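Local coordinates for protein toll (Drosophila melanogaster, PDB 4LXR) that serves as the cell-surface receptor for cleaved Spätzle, switching on Toll signalling in antifungal immunity and in dorsal-ventral patterning of the embryo, at residues N243-L257 / H267-A281. Sequence-based numbering, arbitrary orientation.
Sequences NVTDINLSANLFRSL and HLNEVRLMNNRVPLA. With NAG (2-acetamido-2-deoxy-beta-D-glucopyranose), chain J.
Thr245 O, gripped by Asn269 N (2.7 Å) and Glu270 N, starts the parallel pairing of strands 246-248 and 270-273, successive rungs of LRR 5 and LRR 6 in the Toll ectodomain solenoid. Asp246 reaches Asn269 OD1 through a water; its OD2 lies 3.9 Å from Glu270 OE2, a like charge that the Arg272-Glu270 salt bridge probably offsets. On the opposite, core face, Ile247 CD1 packs against Leu268 CD2 at 3.6 Å. Asn248 OD1 closes an Asx turn onto Ser250 N and also takes the Ser250 hydroxyl proton; Ser250 OG in turn accepts from Met274 N (2.9 Å). Past the strands, Ala251 N bonds Met274 O, and Ala251 CB touches NH2 of Arg277, whose NH1 bonds Phe60 O of a Spätzle chain. Asn276, a rung of the LRR asparagine ladder like Asn252, has CG anti to the backbone N (chi1 -164°), which swings its amide across to Phe254: OD1 takes Phe254 N on an in-plane lone pair, and ND2 serves Phe254 O (2.8 Å) and Val278 O. With an alanine here, those three backbone groups would probably lose their side-chain mates. Val278 covers one face of the Arg255 guanidinium, and Leu257 CD1 meets Leu273 CD1 at 3.6 Å.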
# COMPACT_ATOMS: atom_id res chain seq x y z
N ASN A 243 -6.72 -10.15 42.11
CA ASN A 243 -5.46 -9.69 41.54
C ASN A 243 -5.40 -9.76 40.01
O ASN A 243 -4.35 -9.51 39.40
CB ASN A 243 -4.29 -10.46 42.16
CG ASN A 243 -4.06 -10.09 43.62
OD1 ASN A 243 -4.16 -8.93 43.99
ND2 ASN A 243 -3.76 -11.09 44.44
N VAL A 244 -6.51 -10.10 39.37
CA VAL A 244 -6.51 -10.25 37.91
C VAL A 244 -6.19 -8.91 37.21
O VAL A 244 -6.66 -7.85 37.62
CB VAL A 244 -7.83 -10.87 37.39
CG1 VAL A 244 -9.01 -9.88 37.46
CG2 VAL A 244 -7.63 -11.40 35.98
N THR A 245 -5.33 -8.96 36.20
CA THR A 245 -4.97 -7.77 35.44
C THR A 245 -5.44 -7.81 33.98
O THR A 245 -5.53 -6.77 33.32
CB THR A 245 -3.46 -7.55 35.45
OG1 THR A 245 -2.83 -8.58 34.67
CG2 THR A 245 -2.91 -7.57 36.90
N ASP A 246 -5.69 -9.00 33.45
CA ASP A 246 -6.14 -9.12 32.05
C ASP A 246 -7.34 -10.05 31.97
O ASP A 246 -7.30 -11.19 32.44
CB ASP A 246 -5.04 -9.66 31.12
CG ASP A 246 -3.87 -8.68 30.93
OD1 ASP A 246 -3.31 -8.19 31.94
OD2 ASP A 246 -3.50 -8.40 29.76
N ILE A 247 -8.41 -9.56 31.35
CA ILE A 247 -9.60 -10.34 31.13
C ILE A 247 -10.00 -10.30 29.66
O ILE A 247 -10.10 -9.22 29.07
CB ILE A 247 -10.75 -9.84 32.01
CG1 ILE A 247 -10.45 -10.12 33.49
CG2 ILE A 247 -12.03 -10.51 31.61
CD1 ILE A 247 -11.50 -9.55 34.47
N ASN A 248 -10.20 -11.48 29.08
CA ASN A 248 -10.69 -11.54 27.71
C ASN A 248 -12.07 -12.19 27.61
O ASN A 248 -12.22 -13.38 27.88
CB ASN A 248 -9.69 -12.24 26.78
CG ASN A 248 -10.04 -12.05 25.29
OD1 ASN A 248 -11.04 -11.43 24.96
ND2 ASN A 248 -9.20 -12.56 24.41
N LEU A 249 -13.06 -11.39 27.20
CA LEU A 249 -14.44 -11.82 27.09
C LEU A 249 -14.90 -11.86 25.63
O LEU A 249 -16.11 -11.94 25.38
CB LEU A 249 -15.35 -10.84 27.82
CG LEU A 249 -15.08 -10.59 29.31
CD1 LEU A 249 -16.09 -9.58 29.88
CD2 LEU A 249 -15.14 -11.90 30.09
N SER A 250 -13.96 -11.83 24.69
CA SER A 250 -14.29 -11.66 23.27
C SER A 250 -15.07 -12.84 22.68
O SER A 250 -15.17 -13.91 23.26
CB SER A 250 -13.02 -11.43 22.43
OG SER A 250 -12.30 -10.28 22.84
N ALA A 251 -15.64 -12.61 21.50
CA ALA A 251 -16.26 -13.65 20.70
C ALA A 251 -17.30 -14.44 21.47
O ALA A 251 -17.42 -15.65 21.30
CB ALA A 251 -15.19 -14.56 20.08
N ASN A 252 -18.05 -13.76 22.33
CA ASN A 252 -19.15 -14.39 23.03
C ASN A 252 -20.49 -13.85 22.54
O ASN A 252 -20.57 -13.24 21.47
CB ASN A 252 -18.97 -14.25 24.55
CG ASN A 252 -17.94 -15.24 25.10
OD1 ASN A 252 -18.12 -16.46 24.97
ND2 ASN A 252 -16.86 -14.73 25.68
N LEU A 253 -21.55 -14.08 23.31
CA LEU A 253 -22.90 -13.80 22.83
C LEU A 253 -23.67 -12.84 23.74
O LEU A 253 -24.88 -13.01 23.94
CB LEU A 253 -23.67 -15.13 22.71
CG LEU A 253 -23.07 -16.19 21.79
CD1 LEU A 253 -23.74 -17.54 21.98
CD2 LEU A 253 -23.18 -15.75 20.35
N PHE A 254 -22.99 -11.84 24.30
CA PHE A 254 -23.65 -10.94 25.26
C PHE A 254 -24.65 -10.01 24.59
O PHE A 254 -24.35 -9.41 23.55
CB PHE A 254 -22.63 -10.08 26.01
CG PHE A 254 -21.62 -10.88 26.79
CD1 PHE A 254 -21.97 -11.47 28.01
CD2 PHE A 254 -20.33 -11.03 26.31
CE1 PHE A 254 -21.05 -12.21 28.73
CE2 PHE A 254 -19.39 -11.77 27.04
CZ PHE A 254 -19.75 -12.35 28.25
N ARG A 255 -25.82 -9.86 25.20
CA ARG A 255 -26.73 -8.80 24.77
C ARG A 255 -26.74 -7.65 25.77
O ARG A 255 -27.22 -6.55 25.47
CB ARG A 255 -28.13 -9.34 24.49
CG ARG A 255 -28.11 -10.50 23.48
CD ARG A 255 -29.47 -10.78 22.90
NE ARG A 255 -29.47 -10.53 21.46
CZ ARG A 255 -29.38 -11.48 20.53
NH1 ARG A 255 -29.29 -12.76 20.90
NH2 ARG A 255 -29.38 -11.15 19.24
N SER A 256 -26.18 -7.92 26.96
CA SER A 256 -25.93 -6.91 27.98
C SER A 256 -24.86 -7.43 28.94
O SER A 256 -24.57 -8.63 28.97
CB SER A 256 -27.21 -6.58 28.75
OG SER A 256 -27.63 -7.70 29.50
N LEU A 257 -24.24 -6.54 29.70
CA LEU A 257 -23.34 -6.95 30.77
C LEU A 257 -23.88 -6.30 32.03
O LEU A 257 -24.41 -5.18 31.96
CB LEU A 257 -21.90 -6.50 30.50
CG LEU A 257 -21.03 -7.13 29.42
CD1 LEU A 257 -19.67 -6.43 29.41
CD2 LEU A 257 -20.81 -8.62 29.62
N HIS A 267 -7.27 -4.25 40.00
CA HIS A 267 -5.92 -4.27 39.47
C HIS A 267 -5.95 -4.48 37.97
O HIS A 267 -4.91 -4.72 37.36
CB HIS A 267 -5.09 -5.36 40.17
CG HIS A 267 -4.76 -5.01 41.59
ND1 HIS A 267 -3.91 -3.97 41.91
CD2 HIS A 267 -5.19 -5.53 42.76
CE1 HIS A 267 -3.81 -3.87 43.22
NE2 HIS A 267 -4.58 -4.80 43.76
N LEU A 268 -7.14 -4.39 37.40
CA LEU A 268 -7.31 -4.57 35.95
C LEU A 268 -6.39 -3.63 35.19
O LEU A 268 -6.30 -2.44 35.50
CB LEU A 268 -8.75 -4.32 35.51
CG LEU A 268 -9.80 -5.41 35.69
CD1 LEU A 268 -11.17 -4.92 35.22
CD2 LEU A 268 -9.39 -6.66 34.94
N ASN A 269 -5.69 -4.19 34.22
CA ASN A 269 -4.81 -3.42 33.36
C ASN A 269 -5.31 -3.41 31.91
O ASN A 269 -5.08 -2.46 31.17
CB ASN A 269 -3.38 -3.98 33.46
CG ASN A 269 -2.42 -3.31 32.49
OD1 ASN A 269 -2.07 -3.89 31.46
ND2 ASN A 269 -2.02 -2.08 32.81
N GLU A 270 -5.99 -4.48 31.50
CA GLU A 270 -6.46 -4.60 30.12
C GLU A 270 -7.72 -5.45 30.09
O GLU A 270 -7.76 -6.52 30.70
CB GLU A 270 -5.38 -5.21 29.19
CG GLU A 270 -5.91 -5.65 27.81
CD GLU A 270 -4.82 -5.72 26.71
OE1 GLU A 270 -5.18 -5.89 25.52
OE2 GLU A 270 -3.62 -5.59 27.02
N VAL A 271 -8.76 -4.95 29.42
CA VAL A 271 -9.96 -5.75 29.14
C VAL A 271 -10.24 -5.76 27.64
O VAL A 271 -10.17 -4.72 26.98
CB VAL A 271 -11.20 -5.23 29.92
CG1 VAL A 271 -12.43 -6.06 29.57
CG2 VAL A 271 -10.95 -5.26 31.45
N ARG A 272 -10.53 -6.95 27.11
CA ARG A 272 -10.91 -7.14 25.71
C ARG A 272 -12.32 -7.70 25.61
O ARG A 272 -12.62 -8.78 26.15
CB ARG A 272 -9.95 -8.11 25.02
CG ARG A 272 -8.56 -7.58 24.79
CD ARG A 272 -7.61 -8.72 24.44
NE ARG A 272 -6.22 -8.26 24.37
CZ ARG A 272 -5.24 -8.97 23.82
NH1 ARG A 272 -5.51 -10.15 23.28
NH2 ARG A 272 -4.00 -8.49 23.81
N LEU A 273 -13.20 -6.96 24.95
CA LEU A 273 -14.49 -7.49 24.54
C LEU A 273 -14.65 -7.21 23.05
O LEU A 273 -15.33 -6.26 22.66
CB LEU A 273 -15.66 -6.90 25.36
CG LEU A 273 -16.94 -7.75 25.31
CD1 LEU A 273 -17.77 -7.63 26.57
CD2 LEU A 273 -17.80 -7.45 24.10
N MET A 274 -14.03 -8.05 22.23
CA MET A 274 -13.97 -7.86 20.78
C MET A 274 -14.85 -8.89 20.08
O MET A 274 -14.98 -10.01 20.55
CB MET A 274 -12.52 -8.01 20.32
CG MET A 274 -11.55 -7.06 21.06
SD MET A 274 -9.85 -7.59 20.93
CE MET A 274 -9.60 -7.41 19.15
N ASN A 275 -15.43 -8.51 18.94
CA ASN A 275 -16.15 -9.46 18.11
C ASN A 275 -17.23 -10.25 18.85
O ASN A 275 -17.35 -11.47 18.70
CB ASN A 275 -15.18 -10.41 17.41
CG ASN A 275 -14.25 -9.68 16.49
OD1 ASN A 275 -14.70 -8.96 15.59
ND2 ASN A 275 -12.95 -9.84 16.72
N ASN A 276 -17.99 -9.54 19.66
CA ASN A 276 -19.18 -10.13 20.21
C ASN A 276 -20.04 -10.58 19.01
O ASN A 276 -20.11 -9.88 17.99
CB ASN A 276 -19.88 -9.09 21.07
CG ASN A 276 -20.91 -9.69 22.00
OD1 ASN A 276 -20.57 -10.37 22.97
ND2 ASN A 276 -22.18 -9.42 21.73
N ARG A 277 -20.67 -11.74 19.12
CA ARG A 277 -21.29 -12.38 17.96
C ARG A 277 -22.74 -11.97 17.78
O ARG A 277 -23.39 -12.39 16.82
CB ARG A 277 -21.16 -13.91 18.05
CG ARG A 277 -19.71 -14.41 18.17
CD ARG A 277 -18.83 -13.97 16.98
NE ARG A 277 -17.50 -14.59 17.04
CZ ARG A 277 -16.46 -14.26 16.28
NH1 ARG A 277 -16.56 -13.30 15.37
NH2 ARG A 277 -15.31 -14.91 16.44
N VAL A 278 -23.25 -11.16 18.70
CA VAL A 278 -24.57 -10.55 18.55
C VAL A 278 -24.45 -9.06 18.85
O VAL A 278 -23.43 -8.62 19.36
CB VAL A 278 -25.67 -11.20 19.46
CG1 VAL A 278 -26.00 -12.61 19.00
CG2 VAL A 278 -25.26 -11.18 20.94
N PRO A 279 -25.46 -8.27 18.50
CA PRO A 279 -25.39 -6.86 18.91
C PRO A 279 -25.45 -6.68 20.42
O PRO A 279 -26.33 -7.22 21.10
CB PRO A 279 -26.63 -6.24 18.25
CG PRO A 279 -26.90 -7.11 17.07
CD PRO A 279 -26.53 -8.50 17.50
N LEU A 280 -24.51 -5.91 20.94
CA LEU A 280 -24.51 -5.50 22.33
C LEU A 280 -24.71 -3.99 22.31
O LEU A 280 -23.80 -3.24 21.97
CB LEU A 280 -23.17 -5.87 22.99
CG LEU A 280 -22.82 -5.31 24.37
CD1 LEU A 280 -23.86 -5.74 25.37
CD2 LEU A 280 -21.44 -5.76 24.79
N ALA A 281 -25.92 -3.54 22.66
CA ALA A 281 -26.34 -2.17 22.42
C ALA A 281 -25.50 -1.13 23.16
O ALA A 281 -25.14 -0.10 22.59
CB ALA A 281 -27.81 -2.00 22.74
C1 NAG J . -3.76 -10.69 45.83
C2 NAG J . -2.63 -9.84 46.42
C3 NAG J . -2.70 -9.85 47.94
C4 NAG J . -4.07 -9.32 48.37
C5 NAG J . -5.17 -10.17 47.74
C6 NAG J . -6.56 -9.65 48.04
C7 NAG J . -0.55 -9.49 45.19
C8 NAG J . 0.76 -10.07 44.77
N2 NAG J . -1.33 -10.28 45.94
O3 NAG J . -1.66 -9.04 48.47
O4 NAG J . -4.20 -9.33 49.79
O5 NAG J . -5.04 -10.19 46.31
O6 NAG J . -7.52 -10.70 48.01
O7 NAG J . -0.90 -8.36 44.87
O HOH W 1 -8.03 -6.96 39.97
O HOH W 2 -1.21 -6.71 31.41
O HOH W 3 -7.85 -11.62 21.96
O HOH W 4 -17.90 -11.18 23.05
O HOH W 5 -28.09 -5.42 23.34
O HOH W 6 -28.69 -8.00 20.47